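Local coordinates for pyocin-S2 immunity protein (Pseudomonas aeruginosa, PDB 4QKO) that binds the nuclease domain of pyocin S2 and probably protects the producing cell by neutralising that toxin, at residues L39-K42 with K43-H47; T9-E12 with F13-V17; K73-R76 with A77-G80; V17-Y21 with T22-K26. One frame throughout, in Å; residues are numbered along the deposited sequence. Where two conformers were deposited one is given.

Interaction 1 of 4, residues L39-K42 with K43-H47; sequences LEFK and KLTEH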
# COMPACT_ATOMS: atom_id res chain seq x y z
N LEU A 39 -9.92 -0.96 6.22
CA LEU A 39 -11.05 -1.94 6.10
C LEU A 39 -12.29 -1.39 6.72
O LEU A 39 -13.35 -1.46 6.11
CB LEU A 39 -10.67 -3.28 6.71
CG LEU A 39 -9.56 -4.06 5.93
CD1 LEU A 39 -9.08 -5.30 6.71
CD2 LEU A 39 -9.99 -4.50 4.52
N GLU A 40 -12.16 -0.71 7.86
CA GLU A 40 -13.28 0.01 8.45
C GLU A 40 -13.85 1.13 7.53
O GLU A 40 -15.07 1.25 7.42
CB GLU A 40 -12.94 0.59 9.83
CG GLU A 40 -12.90 -0.47 10.91
CD GLU A 40 -12.48 -0.02 12.34
OE1 GLU A 40 -13.03 0.99 12.85
OE2 GLU A 40 -11.67 -0.74 12.98
N PHE A 41 -12.97 1.93 6.92
CA PHE A 41 -13.36 2.95 5.95
C PHE A 41 -14.19 2.33 4.84
O PHE A 41 -15.25 2.87 4.49
CB PHE A 41 -12.12 3.64 5.39
CG PHE A 41 -12.34 4.56 4.26
CD1 PHE A 41 -12.72 5.89 4.47
CD2 PHE A 41 -12.15 4.14 2.96
CE1 PHE A 41 -12.90 6.75 3.39
CE2 PHE A 41 -12.33 5.02 1.88
CZ PHE A 41 -12.71 6.32 2.08
N LYS A 42 -13.70 1.28 4.25
CA LYS A 42 -14.40 0.64 3.08
C LYS A 42 -15.79 0.22 3.49
O LYS A 42 -16.81 0.48 2.79
CB LYS A 42 -13.64 -0.60 2.65
CG LYS A 42 -12.40 -0.30 1.88
CD LYS A 42 -11.40 -1.45 1.82
CE LYS A 42 -11.99 -2.78 1.45
NZ LYS A 42 -12.16 -2.85 -0.03
N LYS A 43 -15.88 -0.39 4.68
CA LYS A 43 -17.18 -0.77 5.27
C LYS A 43 -18.11 0.41 5.55
O LYS A 43 -19.31 0.37 5.24
CB LYS A 43 -17.01 -1.51 6.62
CG LYS A 43 -16.85 -3.02 6.52
CD LYS A 43 -17.73 -3.78 7.54
CE LYS A 43 -17.76 -3.24 8.99
NZ LYS A 43 -16.52 -3.51 9.79
N LEU A 44 -17.59 1.44 6.17
CA LEU A 44 -18.43 2.57 6.50
C LEU A 44 -19.02 3.28 5.27
O LEU A 44 -20.18 3.68 5.30
CB LEU A 44 -17.64 3.64 7.26
CG LEU A 44 -17.66 3.87 8.76
CD1 LEU A 44 -18.84 3.23 9.46
CD2 LEU A 44 -16.34 3.50 9.40
N THR A 45 -18.20 3.50 4.23
CA THR A 45 -18.65 4.36 3.11
C THR A 45 -19.62 3.57 2.25
O THR A 45 -20.49 4.18 1.63
CB THR A 45 -17.52 4.79 2.19
OG1 THR A 45 -16.84 3.63 1.76
CG2 THR A 45 -16.46 5.70 2.89
N GLU A 46 -19.42 2.25 2.15
CA GLU A 46 -20.17 1.43 1.22
C GLU A 46 -19.92 1.82 -0.23
O GLU A 46 -20.64 1.39 -1.12
CB GLU A 46 -21.70 1.44 1.50
CG GLU A 46 -21.99 0.96 2.90
CD GLU A 46 -23.46 1.11 3.34
OE1 GLU A 46 -23.97 0.10 3.87
OE2 GLU A 46 -24.08 2.20 3.21
N HIS A 47 -18.85 2.56 -0.48
CA HIS A 47 -18.62 3.07 -1.80
C HIS A 47 -17.93 2.01 -2.64
O HIS A 47 -16.97 1.34 -2.20
CB HIS A 47 -17.81 4.32 -1.71
CG HIS A 47 -17.73 5.08 -2.98
ND1 HIS A 47 -16.94 4.66 -4.02
CD2 HIS A 47 -18.25 6.25 -3.36
CE1 HIS A 47 -17.04 5.50 -5.01
NE2 HIS A 47 -17.80 6.50 -4.63
O HOH W 1 -16.08 0.53 0.23

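Interaction 2 of 4, residues T9-E12 with F13-V17; sequences TEKE and FLEFV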
# COMPACT_ATOMS: atom_id res chain seq x y z
N THR A 9 -20.68 12.83 12.47
CA THR A 9 -20.82 14.06 11.74
C THR A 9 -19.81 14.08 10.60
O THR A 9 -18.81 13.37 10.66
CB THR A 9 -20.55 15.30 12.58
OG1 THR A 9 -19.20 15.33 13.00
CG2 THR A 9 -21.45 15.30 13.81
N GLU A 10 -20.07 14.92 9.60
CA GLU A 10 -19.11 15.14 8.52
C GLU A 10 -17.73 15.54 9.05
O GLU A 10 -16.72 15.01 8.58
CB GLU A 10 -19.61 16.21 7.54
CG GLU A 10 -18.81 16.27 6.26
CD GLU A 10 -19.35 17.28 5.25
OE1 GLU A 10 -18.55 17.80 4.42
OE2 GLU A 10 -20.57 17.52 5.25
N LYS A 11 -17.66 16.46 10.03
CA LYS A 11 -16.37 16.85 10.61
C LYS A 11 -15.62 15.67 11.26
O LYS A 11 -14.37 15.56 11.10
CB LYS A 11 -16.57 18.00 11.61
CG LYS A 11 -15.28 18.54 12.19
CD LYS A 11 -14.85 17.77 13.44
CE LYS A 11 -15.31 18.49 14.70
NZ LYS A 11 -14.63 19.80 14.83
N GLU A 12 -16.35 14.80 11.97
CA GLU A 12 -15.80 13.58 12.57
C GLU A 12 -15.29 12.61 11.51
O GLU A 12 -14.28 11.92 11.68
CB GLU A 12 -16.78 12.82 13.44
CG GLU A 12 -17.10 13.50 14.80
CD GLU A 12 -18.35 12.94 15.56
OE1 GLU A 12 -19.21 12.21 14.97
OE2 GLU A 12 -18.48 13.27 16.79
N PHE A 13 -16.06 12.46 10.45
CA PHE A 13 -15.63 11.54 9.41
C PHE A 13 -14.40 12.08 8.67
O PHE A 13 -13.52 11.34 8.35
CB PHE A 13 -16.74 11.30 8.40
CG PHE A 13 -16.42 10.19 7.47
CD1 PHE A 13 -16.34 8.91 7.94
CD2 PHE A 13 -16.16 10.44 6.13
CE1 PHE A 13 -16.04 7.85 7.10
CE2 PHE A 13 -15.87 9.37 5.27
CZ PHE A 13 -15.80 8.08 5.76
N LEU A 14 -14.34 13.39 8.45
CA LEU A 14 -13.19 14.03 7.84
C LEU A 14 -11.96 13.79 8.70
O LEU A 14 -10.89 13.44 8.17
CB LEU A 14 -13.43 15.53 7.55
CG LEU A 14 -12.23 16.33 7.11
CD1 LEU A 14 -11.76 15.93 5.73
CD2 LEU A 14 -12.54 17.81 7.15
N GLU A 15 -12.10 13.94 10.01
CA GLU A 15 -10.94 13.72 10.88
C GLU A 15 -10.44 12.24 10.88
O GLU A 15 -9.24 11.99 10.87
CB GLU A 15 -11.24 14.24 12.27
CG GLU A 15 -11.91 15.63 12.32
CD GLU A 15 -11.49 16.61 11.20
OE1 GLU A 15 -10.34 16.52 10.68
OE2 GLU A 15 -12.31 17.51 10.88
N PHE A 16 -11.35 11.27 10.83
CA PHE A 16 -10.98 9.86 10.63
C PHE A 16 -10.26 9.67 9.26
O PHE A 16 -9.16 9.07 9.20
CB PHE A 16 -12.21 9.04 10.63
CG PHE A 16 -12.04 7.56 10.38
CD1 PHE A 16 -11.21 6.77 11.16
CD2 PHE A 16 -12.82 6.94 9.39
CE1 PHE A 16 -11.13 5.37 10.95
CE2 PHE A 16 -12.78 5.53 9.20
CZ PHE A 16 -11.94 4.75 9.98
N VAL A 17 -10.83 10.23 8.18
CA VAL A 17 -10.17 10.06 6.87
C VAL A 17 -8.78 10.75 6.82
O VAL A 17 -7.82 10.21 6.29
CB VAL A 17 -11.11 10.61 5.76
CG1 VAL A 17 -10.36 10.58 4.48
CG2 VAL A 17 -12.40 9.79 5.66

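Interaction 3 of 4, residues K73-R76 with A77-G80; sequences KEWR and ASKG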
# COMPACT_ATOMS: atom_id res chain seq x y z
N LYS A 73 -19.80 11.68 0.40
CA LYS A 73 -21.06 12.33 0.74
C LYS A 73 -22.04 12.42 -0.48
O LYS A 73 -23.28 12.13 -0.36
CB LYS A 73 -20.76 13.72 1.23
CG LYS A 73 -21.93 14.60 1.60
CD LYS A 73 -21.49 15.93 2.18
CE LYS A 73 -22.71 16.61 2.76
NZ LYS A 73 -22.27 17.97 3.13
N GLU A 74 -21.47 12.82 -1.61
CA GLU A 74 -22.29 13.11 -2.80
C GLU A 74 -22.75 11.84 -3.40
O GLU A 74 -23.90 11.77 -3.83
CB GLU A 74 -21.52 13.96 -3.78
CG GLU A 74 -21.34 15.41 -3.34
CD GLU A 74 -20.66 16.28 -4.42
OE1 GLU A 74 -20.47 15.82 -5.60
OE2 GLU A 74 -20.37 17.47 -4.10
N TRP A 75 -21.92 10.81 -3.39
CA TRP A 75 -22.33 9.49 -3.88
C TRP A 75 -23.48 8.87 -3.03
O TRP A 75 -24.52 8.45 -3.58
CB TRP A 75 -21.16 8.53 -3.95
CG TRP A 75 -21.56 7.12 -4.37
CD1 TRP A 75 -21.74 6.70 -5.60
CD2 TRP A 75 -21.89 6.01 -3.52
NE1 TRP A 75 -22.14 5.41 -5.62
CE2 TRP A 75 -22.24 4.95 -4.35
CE3 TRP A 75 -21.86 5.80 -2.15
CZ2 TRP A 75 -22.58 3.68 -3.88
CZ3 TRP A 75 -22.23 4.56 -1.65
CH2 TRP A 75 -22.57 3.49 -2.54
N ARG A 76 -23.38 8.92 -1.71
CA ARG A 76 -24.42 8.31 -0.85
C ARG A 76 -25.70 9.11 -1.00
O ARG A 76 -26.76 8.51 -0.98
CB ARG A 76 -24.02 8.26 0.64
CG ARG A 76 -22.82 7.38 0.96
CD ARG A 76 -22.43 7.41 2.45
NE ARG A 76 -23.48 6.89 3.32
CZ ARG A 76 -23.80 5.61 3.51
NH1 ARG A 76 -23.10 4.62 3.00
NH2 ARG A 76 -24.83 5.35 4.30
N ALA A 77 -25.61 10.43 -1.07
CA ALA A 77 -26.81 11.29 -1.29
C ALA A 77 -27.52 10.91 -2.59
O ALA A 77 -28.79 10.86 -2.67
CB ALA A 77 -26.47 12.77 -1.32
N SER A 78 -26.73 10.65 -3.61
CA SER A 78 -27.24 10.36 -4.96
C SER A 78 -27.86 8.94 -5.04
O SER A 78 -28.78 8.69 -5.83
CB SER A 78 -26.13 10.49 -5.96
OG SER A 78 -25.43 9.24 -6.04
N LYS A 79 -27.43 8.03 -4.18
CA LYS A 79 -28.07 6.70 -4.03
C LYS A 79 -29.19 6.62 -3.00
O LYS A 79 -29.74 5.56 -2.74
CB LYS A 79 -26.99 5.66 -3.65
CG LYS A 79 -25.94 5.49 -4.69
CD LYS A 79 -26.50 5.10 -6.06
CE LYS A 79 -25.43 4.48 -6.93
NZ LYS A 79 -25.91 4.27 -8.33
N GLY A 80 -29.54 7.72 -2.36
CA GLY A 80 -30.56 7.66 -1.34
C GLY A 80 -30.19 6.95 -0.05
O GLY A 80 -31.08 6.56 0.73

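Interaction 4 of 4, residues V17-Y21 with T22-K26; sequences VKDIY and TNNKK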
# COMPACT_ATOMS: atom_id res chain seq x y z
N VAL A 17 -10.83 10.23 8.18
CA VAL A 17 -10.17 10.06 6.87
C VAL A 17 -8.78 10.75 6.82
O VAL A 17 -7.82 10.21 6.29
CB VAL A 17 -11.11 10.61 5.76
CG1 VAL A 17 -10.36 10.58 4.48
CG2 VAL A 17 -12.40 9.79 5.66
N LYS A 18 -8.67 11.93 7.42
CA LYS A 18 -7.38 12.64 7.47
C LYS A 18 -6.39 11.79 8.24
O LYS A 18 -5.23 11.71 7.82
CB LYS A 18 -7.40 13.96 8.23
CG LYS A 18 -7.85 15.26 7.58
CD LYS A 18 -7.54 16.40 8.57
CE LYS A 18 -8.61 17.51 8.61
NZ LYS A 18 -8.39 18.53 7.55
N ASP A 19 -6.83 11.16 9.34
CA ASP A 19 -5.95 10.26 10.09
C ASP A 19 -5.44 9.09 9.29
O ASP A 19 -4.24 8.75 9.36
CB ASP A 19 -6.59 9.75 11.38
CG ASP A 19 -6.75 10.88 12.45
OD1 ASP A 19 -5.96 11.86 12.42
OD2 ASP A 19 -7.67 10.79 13.32
N ILE A 20 -6.34 8.45 8.55
CA ILE A 20 -5.90 7.35 7.67
C ILE A 20 -4.95 7.87 6.59
O ILE A 20 -3.86 7.30 6.38
CB ILE A 20 -7.10 6.67 6.96
CG1 ILE A 20 -7.96 6.00 8.01
CG2 ILE A 20 -6.59 5.70 5.93
CD1 ILE A 20 -9.24 5.34 7.51
N TYR A 21 -5.34 8.94 5.90
CA TYR A 21 -4.63 9.49 4.76
C TYR A 21 -3.23 9.99 5.08
O TYR A 21 -2.31 9.75 4.29
CB TYR A 21 -5.42 10.64 4.15
CG TYR A 21 -4.99 11.09 2.81
CD1 TYR A 21 -5.43 10.46 1.65
CD2 TYR A 21 -4.11 12.16 2.68
CE1 TYR A 21 -5.00 10.88 0.42
CE2 TYR A 21 -3.68 12.62 1.45
CZ TYR A 21 -4.12 12.00 0.31
OH TYR A 21 -3.69 12.58 -0.89
N THR A 22 -3.08 10.66 6.22
CA THR A 22 -1.78 11.17 6.66
C THR A 22 -0.99 10.14 7.44
O THR A 22 0.16 10.44 7.85
CB THR A 22 -1.94 12.44 7.57
OG1 THR A 22 -2.83 12.13 8.65
CG2 THR A 22 -2.53 13.56 6.73
N ASN A 23 -1.56 8.98 7.68
CA ASN A 23 -0.92 7.97 8.51
C ASN A 23 -0.51 8.54 9.89
O ASN A 23 0.66 8.50 10.30
CB ASN A 23 0.27 7.34 7.79
CG ASN A 23 0.83 6.14 8.50
OD1 ASN A 23 2.04 5.83 8.38
ND2 ASN A 23 0.01 5.45 9.25
N ASN A 24 -1.51 9.04 10.57
CA ASN A 24 -1.37 9.56 11.93
C ASN A 24 -1.02 8.41 12.89
O ASN A 24 -1.86 7.59 13.17
CB ASN A 24 -2.69 10.15 12.37
CG ASN A 24 -2.61 10.77 13.78
OD1 ASN A 24 -1.69 10.53 14.51
ND2 ASN A 24 -3.53 11.60 14.09
N LYS A 25 0.22 8.35 13.37
CA LYS A 25 0.68 7.25 14.19
C LYS A 25 0.13 7.26 15.61
O LYS A 25 0.09 6.23 16.25
CB LYS A 25 2.20 7.26 14.29
CG LYS A 25 2.91 7.14 12.94
CD LYS A 25 2.53 5.88 12.20
CE LYS A 25 3.15 4.67 12.86
NZ LYS A 25 2.85 3.41 12.10
N LYS A 26 -0.32 8.42 16.08
CA LYS A 26 -0.98 8.44 17.36
C LYS A 26 -2.26 7.61 17.31
O LYS A 26 -2.61 6.95 18.31
CB LYS A 26 -1.25 9.87 17.80
CG LYS A 26 -2.03 9.90 19.10
CD LYS A 26 -1.50 10.98 20.00
CE LYS A 26 -2.13 12.30 19.65
NZ LYS A 26 -3.14 12.61 20.68

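Interaction 1 of 4, residues L39-K42 with K43-H47
Thr45 folds back over the preceding helical turn, and both its branches reach Phe41. Its CB stands 3.8 Å from Phe41 O, and from there the side chain forks. The hydroxyl is turned back over the helical turn (chi1 54°), and OG1 donates to Phe41 O at 3.2 Å. The same oxygen also takes the regular helical bond from Thr45 N at 3.0 Å, which arrives nearly along the C=O axis. OG1 is in turn an acceptor, receiving His47 N at 3.2 Å in an ST turn just where helix 31-45 stops and Glu46 turns to positive phi. The methyl CG2 takes the other direction, lying over one face of the Phe41 ring near its rim in a CH-pi contact, 4.0 Å from the ring centroid. Phe41 belongs to the core among the four helices, touching Val68 of helix 65-78 and Leu53 of helix 52-55. In the last turn, Lys42 O accepts from Glu46 N at 3.2 Å, and a water donates both to it and to His47 O. The ammonium of Lys42 pairs with Glu88 of the pyocin S2 chain.

Interaction 2 of 4, residues T9-E12 with F13-V17
Four residues apart on the helix, Lys11 and Glu15 are steered toward each other by their torsions: Lys11 has CG opposite its backbone N (chi1 -175°), whereas Glu15 carries CG beside its own backbone N (chi1 -46°) and bends again at chi2. In the Glu15 conformer given, OE2 lies 3.4 Å from Lys11 CG, a carboxylate oxygen against a methylene of the lysine stem; the ammonium is farther away, with Lys11 NZ 5.1 Å from Glu15 OE2. This pose is doubtful, because it crowds the Lys11 carbonyl and a second conformer exists. The backbone is clearer. Thr9 O, just before helix 10-21, accepts from Phe13 N at 2.9 Å, and Glu12 O accepts from Phe16 N at 3.1 Å. Thr9 is the N-cap and joins Glu12 in a capping box: Thr9 OG1 receives Glu12 N at 3.1 Å, while Glu12 OE1 receives Thr9 N at 3.0 Å from above the carboxylate plane. The ring of Phe13 turns inward, with Val17 CG2 over one face and the ring of Phe84 meeting it as well. Glu10 forms a salt bridge with Lys73 of helix 65-78, and Glu12 one with Lys2. Amide N-H groups at the start of the helix thus find side-chain partners, and two carboxylates gather where the helix dipole would probably favour negative charge, each also matched by a lysine.

Interaction 3 of 4, residues K73-R76 with A77-G80
Trp75, Arg76 and Ala77 lie in the last turn of helix 65-78, and the chain folds back over them as the helix ends. The indole of Trp75 receives Lys79, whose stem crosses one face toward the rim. Lys79 CG makes a CH-pi contact, 4.1 Å from the centroid of the five-membered ring, and CE comes within 3.7 Å of Trp75 NE1. The bend at chi2 of Lys79 (-57°) brings the chain obliquely across the indole. Trp75 O is gripped twice: Lys79 N donates at 3.0 Å, and Ser78 OG donates at 2.7 Å from well off the carbonyl axis. Ala77 stays helical, its N donating to Lys73 O at 3.0 Å and its CB lying 3.4 Å from that same oxygen. Its own carbonyl serves the exit from the helix, where Ala77 O accepts from Gly80 N at 3.2 Å. Gly80 has positive phi, and the turn is a Schellman motif. Arg76 contributes mainly backbone, its O taking a weak bond from Lys79 N. The guanidinium runs the other way, into the fold: NH1 forms a salt bridge with Glu46 and a hydrogen bond to Thr45 O, and NH2 bonds to Pro82 O. Chemically, then, the helix end divides its tasks. Trp75 O keeps its helical N-H and gains a serine hydroxyl, Ala77 O is met by the turning backbone at Gly80, a lysine stem shields part of the indole with methylene groups, and the buried arginine charge is probably balanced largely by Glu46.

Interaction 4 of 4, residues V17-Y21 with T22-K26
The carboxylate of Asp19 and the amide of Asn24 lie side by side and point the same way, but their planes stand 74° apart. Asn24 ND2 donates to Asp19 OD1 at 3.0 Å along a straight bond that stays in the amide plane yet strikes the carboxylate from above its own plane. A second bond joins the same residues, Asn24 N to Asp19 O at 3.0 Å, in the carbonyl plane. Backbone and side chain together thus clamp Asn24 to the end of the helix. OD2, the other oxygen of Asp19, forms a salt bridge with Lys27. The intervening residues end the helix in a Schellman motif: Asn23 has positive phi, its N donates to Ile20 O at 3.1 Å from above the carbonyl plane, and the bond from Asn24 N to Asp19 O belongs to the same motif. Lys18 O takes two bonds from Thr22, from N at 2.9 Å and from OG1 at 2.6 Å, reaching it from opposite faces; the hydroxyl is aimed there by chi1 of 54°. The turn ends helix 10-21 against its neighbours. Ile20 packs on Val38 of helix 31-45 and Leu54 of helix 52-55, and its carbonyl also accepts from His34. Tyr21 lies on Pro65 of helix 65-78, with its hydroxyl bonded to Asp63, and also packs on Pro72 of the pyocin S2 chain, to which Lys25 adds a salt bridge with Asp80.

Overall arrangement
From the N terminus, interaction 2 starts helix 10-21 and interaction 4 ends it; the two meet at Val17. Interaction 1 then closes helix 31-45 and interaction 3 closes helix 65-78. Each is local, so none spans a long loop, and none nests within or crosses another. They are joined by packing and by salt bridges: interaction 1 touches interaction 2 through Thr45 CG2 and Phe13 CZ, 3.8 Å apart, and interaction 4 through Phe41 and Ile20. The link of interaction 1 to interaction 3 combines the Glu46-Arg76 salt bridge with the meeting of the His47 and Trp75 rings, and Glu10-Lys73 bridges interactions 2 and 3. Interactions 3 and 4 do not touch, lying about 25 Å apart between centres on opposite sides of the chain's centre.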